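PDB 4IC4: oxysterol-binding protein homolog 3 from Saccharomyces cerevisiae, which carries lipids, including sterols, in a hydrophobic pocket and transfers them between membranes in a phosphoinositide-coupled, directional manner. Local coordinates for residues N66-E80 and K295-E307. Numbering follows the deposited sequence.
Sequences NEPISILQLISETFE and KYGFTKFTANLNE
Glu77 and Thr302 meet because Glu77 CG sits beside its own backbone N (chi1 -67°) and the chain beyond runs extended, carrying the carboxylate across to the threonine hydroxyl. The two short helices, 71-76 and 300-305, run roughly antiparallel (147°) within the OSBP-related domain, a beta-barrel lipid carrier. Thr302 OG1 donates to Glu77 OE1 at 2.7 Å, from above the carboxylate plane; OG1 also accepts from Thr299 N, so one hydroxyl serves the helix start and the buried acid. Arg114 forms salt bridges with both Glu67 and Glu77, and probably offsets part of the negative charge of this buried pair. Replacing Glu77 by alanine would probably cost Arg114 one of its two acidic mates and leave Thr302 OG1 without this acceptor. Leucine suits position 305: Leu305 CD1 lies 3.7 Å from the aliphatic Glu77 CG and also packs on Gln73. A flat phenylalanine suits position 301, since one face takes Glu80 CA, 3.9 Å from its centroid, while the side chain also packs on strand 127-132. At the other end, Pro68 sets its CD over one face of the Tyr296 ring, toward the rim, 3.5 Å from the centroid, a CH-pi contact. Water 1 donates to both Glu77 OE1 (2.7 Å) and Glu80 OE1 (2.9 Å).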
loop_
_atom_site.group_PDB
_atom_site.type_symbol
_atom_site.label_atom_id
_atom_site.label_comp_id
_atom_site.label_asym_id
_atom_site.label_seq_id
_atom_site.Cartn_x
_atom_site.Cartn_y
_atom_site.Cartn_z
ATOM N N ASN A 66 1.904 -11.182 -11.940
ATOM C CA ASN A 66 1.440 -10.736 -10.630
ATOM C C ASN A 66 2.122 -11.413 -9.448
ATOM O O ASN A 66 2.819 -12.422 -9.593
ATOM C CB ASN A 66 -0.066 -11.006 -10.492
ATOM C CG ASN A 66 -0.902 -10.216 -11.472
ATOM O OD1 ASN A 66 -1.948 -10.687 -11.926
ATOM N ND2 ASN A 66 -0.468 -9.009 -11.793
ATOM N N GLU A 67 1.915 -10.818 -8.275
ATOM C CA GLU A 67 2.364 -11.370 -7.004
ATOM C C GLU A 67 1.001 -11.695 -6.377
ATOM O O GLU A 67 -0.009 -11.085 -6.744
ATOM C CB GLU A 67 3.155 -10.349 -6.179
ATOM C CG GLU A 67 2.500 -9.000 -6.009
ATOM C CD GLU A 67 3.360 -8.041 -5.207
ATOM O OE1 GLU A 67 4.567 -8.320 -5.041
ATOM O OE2 GLU A 67 2.831 -7.006 -4.753
ATOM N N PRO A 68 0.948 -12.649 -5.438
ATOM C CA PRO A 68 -0.321 -13.036 -4.812
ATOM C C PRO A 68 -1.051 -12.131 -3.821
ATOM O O PRO A 68 -1.444 -12.579 -2.747
ATOM C CB PRO A 68 -0.004 -14.410 -4.222
ATOM C CG PRO A 68 1.418 -14.263 -3.813
ATOM C CD PRO A 68 2.049 -13.512 -4.971
ATOM N N ILE A 69 -1.235 -10.868 -4.187
ATOM C CA ILE A 69 -2.001 -9.924 -3.364
ATOM C C ILE A 69 -2.647 -8.910 -4.303
ATOM O O ILE A 69 -2.236 -8.778 -5.460
ATOM C CB ILE A 69 -1.140 -9.138 -2.318
ATOM C CG1 ILE A 69 -0.052 -8.324 -3.016
ATOM C CG2 ILE A 69 -0.577 -10.089 -1.270
ATOM C CD1 ILE A 69 0.608 -7.315 -2.090
ATOM N N SER A 70 -3.674 -8.215 -3.821
ATOM C CA SER A 70 -4.351 -7.200 -4.629
ATOM C C SER A 70 -3.744 -5.835 -4.319
ATOM O O SER A 70 -2.987 -5.691 -3.358
ATOM C CB SER A 70 -5.849 -7.166 -4.313
ATOM O OG SER A 70 -6.082 -6.567 -3.048
ATOM N N ILE A 71 -4.080 -4.828 -5.120
ATOM C CA ILE A 71 -3.534 -3.496 -4.870
ATOM C C ILE A 71 -4.007 -2.967 -3.516
ATOM O O ILE A 71 -3.288 -2.226 -2.849
ATOM C CB ILE A 71 -3.929 -2.500 -5.979
ATOM C CG1 ILE A 71 -3.331 -2.955 -7.312
ATOM C CG2 ILE A 71 -3.423 -1.095 -5.627
ATOM C CD1 ILE A 71 -3.667 -2.047 -8.479
ATOM N N LEU A 72 -5.214 -3.345 -3.102
ATOM C CA LEU A 72 -5.712 -2.900 -1.803
ATOM C C LEU A 72 -4.789 -3.434 -0.713
ATOM O O LEU A 72 -4.485 -2.736 0.257
ATOM C CB LEU A 72 -7.135 -3.407 -1.564
ATOM C CG LEU A 72 -8.224 -2.867 -2.495
ATOM C CD1 LEU A 72 -9.540 -3.590 -2.211
ATOM C CD2 LEU A 72 -8.381 -1.368 -2.295
ATOM N N GLN A 73 -4.342 -4.677 -0.874
ATOM C CA GLN A 73 -3.440 -5.281 0.096
ATOM C C GLN A 73 -2.061 -4.606 0.042
ATOM O O GLN A 73 -1.448 -4.346 1.080
ATOM C CB GLN A 73 -3.349 -6.794 -0.156
ATOM C CG GLN A 73 -4.674 -7.493 0.169
ATOM C CD GLN A 73 -4.726 -8.948 -0.249
ATOM O OE1 GLN A 73 -4.450 -9.291 -1.400
ATOM N NE2 GLN A 73 -5.105 -9.816 0.687
ATOM N N LEU A 74 -1.584 -4.298 -1.163
ATOM C CA LEU A 74 -0.293 -3.629 -1.313
ATOM C C LEU A 74 -0.281 -2.287 -0.585
ATOM O O LEU A 74 0.632 -1.994 0.186
ATOM C CB LEU A 74 0.023 -3.378 -2.790
ATOM C CG LEU A 74 1.213 -2.433 -3.006
ATOM C CD1 LEU A 74 2.490 -3.114 -2.553
ATOM C CD2 LEU A 74 1.315 -2.037 -4.472
ATOM N N ILE A 75 -1.294 -1.465 -0.831
ATOM C CA ILE A 75 -1.335 -0.161 -0.187
ATOM C C ILE A 75 -1.492 -0.281 1.333
ATOM O O ILE A 75 -1.051 0.598 2.078
ATOM C CB ILE A 75 -2.441 0.707 -0.807
ATOM C CG1 ILE A 75 -2.107 0.941 -2.286
ATOM C CG2 ILE A 75 -2.544 2.039 -0.068
ATOM C CD1 ILE A 75 -3.156 1.728 -3.046
ATOM N N SER A 76 -2.091 -1.374 1.798
ATOM C CA SER A 76 -2.240 -1.590 3.236
ATOM C C SER A 76 -0.882 -1.762 3.907
ATOM O O SER A 76 -0.766 -1.619 5.123
ATOM C CB SER A 76 -3.097 -2.826 3.517
ATOM O OG SER A 76 -4.434 -2.608 3.115
ATOM N N GLU A 77 0.145 -2.080 3.118
ATOM C CA GLU A 77 1.486 -2.244 3.670
ATOM C C GLU A 77 2.023 -0.896 4.134
ATOM O O GLU A 77 3.045 -0.822 4.822
ATOM C CB GLU A 77 2.419 -2.883 2.636
ATOM C CG GLU A 77 2.028 -4.319 2.312
ATOM C CD GLU A 77 2.953 -4.989 1.317
ATOM O OE1 GLU A 77 4.117 -5.284 1.669
ATOM O OE2 GLU A 77 2.508 -5.218 0.175
ATOM N N THR A 78 1.324 0.169 3.754
ATOM C CA THR A 78 1.687 1.513 4.184
ATOM C C THR A 78 1.642 1.528 5.716
ATOM O O THR A 78 2.305 2.342 6.360
ATOM C CB THR A 78 0.676 2.557 3.643
ATOM O OG1 THR A 78 0.851 2.699 2.228
ATOM C CG2 THR A 78 0.874 3.915 4.313
ATOM N N PHE A 79 0.873 0.605 6.291
ATOM C CA PHE A 79 0.706 0.525 7.740
ATOM C C PHE A 79 1.511 -0.556 8.464
ATOM O O PHE A 79 1.271 -0.835 9.638
ATOM C CB PHE A 79 -0.787 0.386 8.059
ATOM C CG PHE A 79 -1.585 1.599 7.688
ATOM C CD1 PHE A 79 -1.636 2.699 8.543
ATOM C CD2 PHE A 79 -2.229 1.676 6.459
ATOM C CE1 PHE A 79 -2.313 3.857 8.175
ATOM C CE2 PHE A 79 -2.910 2.832 6.079
ATOM C CZ PHE A 79 -2.951 3.925 6.942
ATOM N N GLU A 80 2.481 -1.148 7.772
ATOM C CA GLU A 80 3.315 -2.176 8.387
ATOM C C GLU A 80 3.958 -1.665 9.678
ATOM O O GLU A 80 4.085 -2.410 10.648
ATOM C CB GLU A 80 4.422 -2.626 7.421
ATOM C CG GLU A 80 5.359 -3.671 8.022
ATOM C CD GLU A 80 6.507 -4.067 7.103
ATOM O OE1 GLU A 80 6.567 -3.596 5.945
ATOM O OE2 GLU A 80 7.356 -4.863 7.553
ATOM N N LYS A 295 10.190 -16.086 -2.933
ATOM C CA LYS A 295 8.857 -15.710 -2.483
ATOM C C LYS A 295 8.497 -14.244 -2.724
ATOM O O LYS A 295 7.980 -13.566 -1.829
ATOM C CB LYS A 295 8.708 -16.050 -0.998
ATOM C CG LYS A 295 8.958 -17.517 -0.678
ATOM C CD LYS A 295 8.887 -17.784 0.819
ATOM C CE LYS A 295 9.297 -19.212 1.142
ATOM N NZ LYS A 295 10.672 -19.500 0.661
ATOM N N TYR A 296 8.786 -13.757 -3.928
ATOM C CA TYR A 296 8.455 -12.389 -4.324
ATOM C C TYR A 296 9.101 -11.283 -3.493
ATOM O O TYR A 296 8.738 -10.118 -3.637
ATOM C CB TYR A 296 6.933 -12.198 -4.277
ATOM C CG TYR A 296 6.146 -13.209 -5.078
ATOM C CD1 TYR A 296 6.007 -13.074 -6.458
ATOM C CD2 TYR A 296 5.549 -14.303 -4.457
ATOM C CE1 TYR A 296 5.292 -14.002 -7.205
ATOM C CE2 TYR A 296 4.830 -15.247 -5.197
ATOM C CZ TYR A 296 4.708 -15.084 -6.569
ATOM O OH TYR A 296 4.000 -15.997 -7.314
ATOM N N GLY A 297 10.050 -11.634 -2.632
ATOM C CA GLY A 297 10.688 -10.622 -1.805
ATOM C C GLY A 297 9.755 -10.074 -0.737
ATOM O O GLY A 297 9.988 -9.002 -0.184
ATOM N N PHE A 298 8.699 -10.829 -0.448
ATOM C CA PHE A 298 7.693 -10.451 0.550
ATOM C C PHE A 298 8.237 -10.263 1.963
ATOM O O PHE A 298 9.174 -10.950 2.376
ATOM C CB PHE A 298 6.624 -11.544 0.661
ATOM C CG PHE A 298 5.466 -11.401 -0.291
ATOM C CD1 PHE A 298 5.550 -10.624 -1.443
ATOM C CD2 PHE A 298 4.292 -12.110 -0.044
ATOM C CE1 PHE A 298 4.477 -10.561 -2.336
ATOM C CE2 PHE A 298 3.223 -12.052 -0.926
ATOM C CZ PHE A 298 3.313 -11.279 -2.071
ATOM N N THR A 299 7.631 -9.340 2.705
ATOM C CA THR A 299 7.985 -9.162 4.109
ATOM C C THR A 299 7.039 -10.128 4.822
ATOM O O THR A 299 6.120 -10.678 4.202
ATOM C CB THR A 299 7.682 -7.739 4.653
ATOM O OG1 THR A 299 6.263 -7.556 4.781
ATOM C CG2 THR A 299 8.256 -6.674 3.735
ATOM N N LYS A 300 7.256 -10.355 6.110
ATOM C CA LYS A 300 6.355 -11.229 6.839
ATOM C C LYS A 300 4.967 -10.598 6.824
ATOM O O LYS A 300 3.963 -11.296 6.723
ATOM C CB LYS A 300 6.837 -11.435 8.275
ATOM C CG LYS A 300 8.016 -12.381 8.362
ATOM C CD LYS A 300 8.462 -12.604 9.794
ATOM C CE LYS A 300 9.624 -13.584 9.845
ATOM N NZ LYS A 300 10.091 -13.808 11.239
ATOM N N PHE A 301 4.918 -9.270 6.902
ATOM C CA PHE A 301 3.644 -8.555 6.892
ATOM C C PHE A 301 2.928 -8.808 5.560
ATOM O O PHE A 301 1.723 -9.062 5.533
ATOM C CB PHE A 301 3.881 -7.051 7.089
ATOM C CG PHE A 301 2.624 -6.255 7.343
ATOM C CD1 PHE A 301 2.025 -6.248 8.601
ATOM C CD2 PHE A 301 2.048 -5.496 6.329
ATOM C CE1 PHE A 301 0.878 -5.493 8.847
ATOM C CE2 PHE A 301 0.896 -4.734 6.569
ATOM C CZ PHE A 301 0.316 -4.734 7.828
ATOM N N THR A 302 3.670 -8.748 4.456
ATOM C CA THR A 302 3.068 -8.986 3.146
ATOM C C THR A 302 2.484 -10.394 3.085
ATOM O O THR A 302 1.371 -10.599 2.604
ATOM C CB THR A 302 4.100 -8.885 2.006
ATOM O OG1 THR A 302 4.963 -7.765 2.228
ATOM C CG2 THR A 302 3.384 -8.718 0.664
ATOM N N ALA A 303 3.255 -11.363 3.569
ATOM C CA ALA A 303 2.836 -12.757 3.558
ATOM C C ALA A 303 1.582 -13.012 4.381
ATOM O O ALA A 303 0.860 -13.982 4.141
ATOM C CB ALA A 303 3.978 -13.639 4.057
ATOM N N ASN A 304 1.321 -12.136 5.346
ATOM C CA ASN A 304 0.160 -12.280 6.211
ATOM C C ASN A 304 -1.101 -11.594 5.710
ATOM O O ASN A 304 -2.190 -11.851 6.219
ATOM C CB ASN A 304 0.498 -11.772 7.615
ATOM C CG ASN A 304 1.439 -12.702 8.349
ATOM O OD1 ASN A 304 1.427 -13.910 8.113
ATOM N ND2 ASN A 304 2.242 -12.154 9.255
ATOM N N LEU A 305 -0.955 -10.737 4.705
ATOM C CA LEU A 305 -2.086 -9.997 4.155
ATOM C C LEU A 305 -3.233 -10.856 3.636
ATOM O O LEU A 305 -4.405 -10.575 3.904
ATOM C CB LEU A 305 -1.604 -9.084 3.020
ATOM C CG LEU A 305 -0.741 -7.877 3.397
ATOM C CD1 LEU A 305 -0.104 -7.312 2.138
ATOM C CD2 LEU A 305 -1.588 -6.824 4.108
ATOM N N ASN A 306 -2.897 -11.906 2.895
ATOM C CA ASN A 306 -3.919 -12.755 2.295
ATOM C C ASN A 306 -4.309 -13.978 3.106
ATOM O O ASN A 306 -4.958 -14.885 2.580
ATOM C CB ASN A 306 -3.472 -13.200 0.898
ATOM C CG ASN A 306 -4.641 -13.484 -0.030
ATOM O OD1 ASN A 306 -4.604 -14.423 -0.832
ATOM N ND2 ASN A 306 -5.679 -12.661 0.061
ATOM N N GLU A 307 -3.935 -14.011 4.381
ATOM C CA GLU A 307 -4.294 -15.152 5.217
ATOM C C GLU A 307 -5.629 -14.954 5.924
ATOM O O GLU A 307 -5.953 -13.855 6.383
ATOM C CB GLU A 307 -3.218 -15.419 6.276
ATOM C CG GLU A 307 -3.590 -16.569 7.219
ATOM C CD GLU A 307 -2.536 -16.873 8.271
ATOM O OE1 GLU A 307 -1.839 -15.946 8.724
ATOM O OE2 GLU A 307 -2.421 -18.054 8.661
HETATM O O HOH W 1 4.901 -5.211 4.287
HETATM O O HOH W 2 7.105 -7.693 8.131
#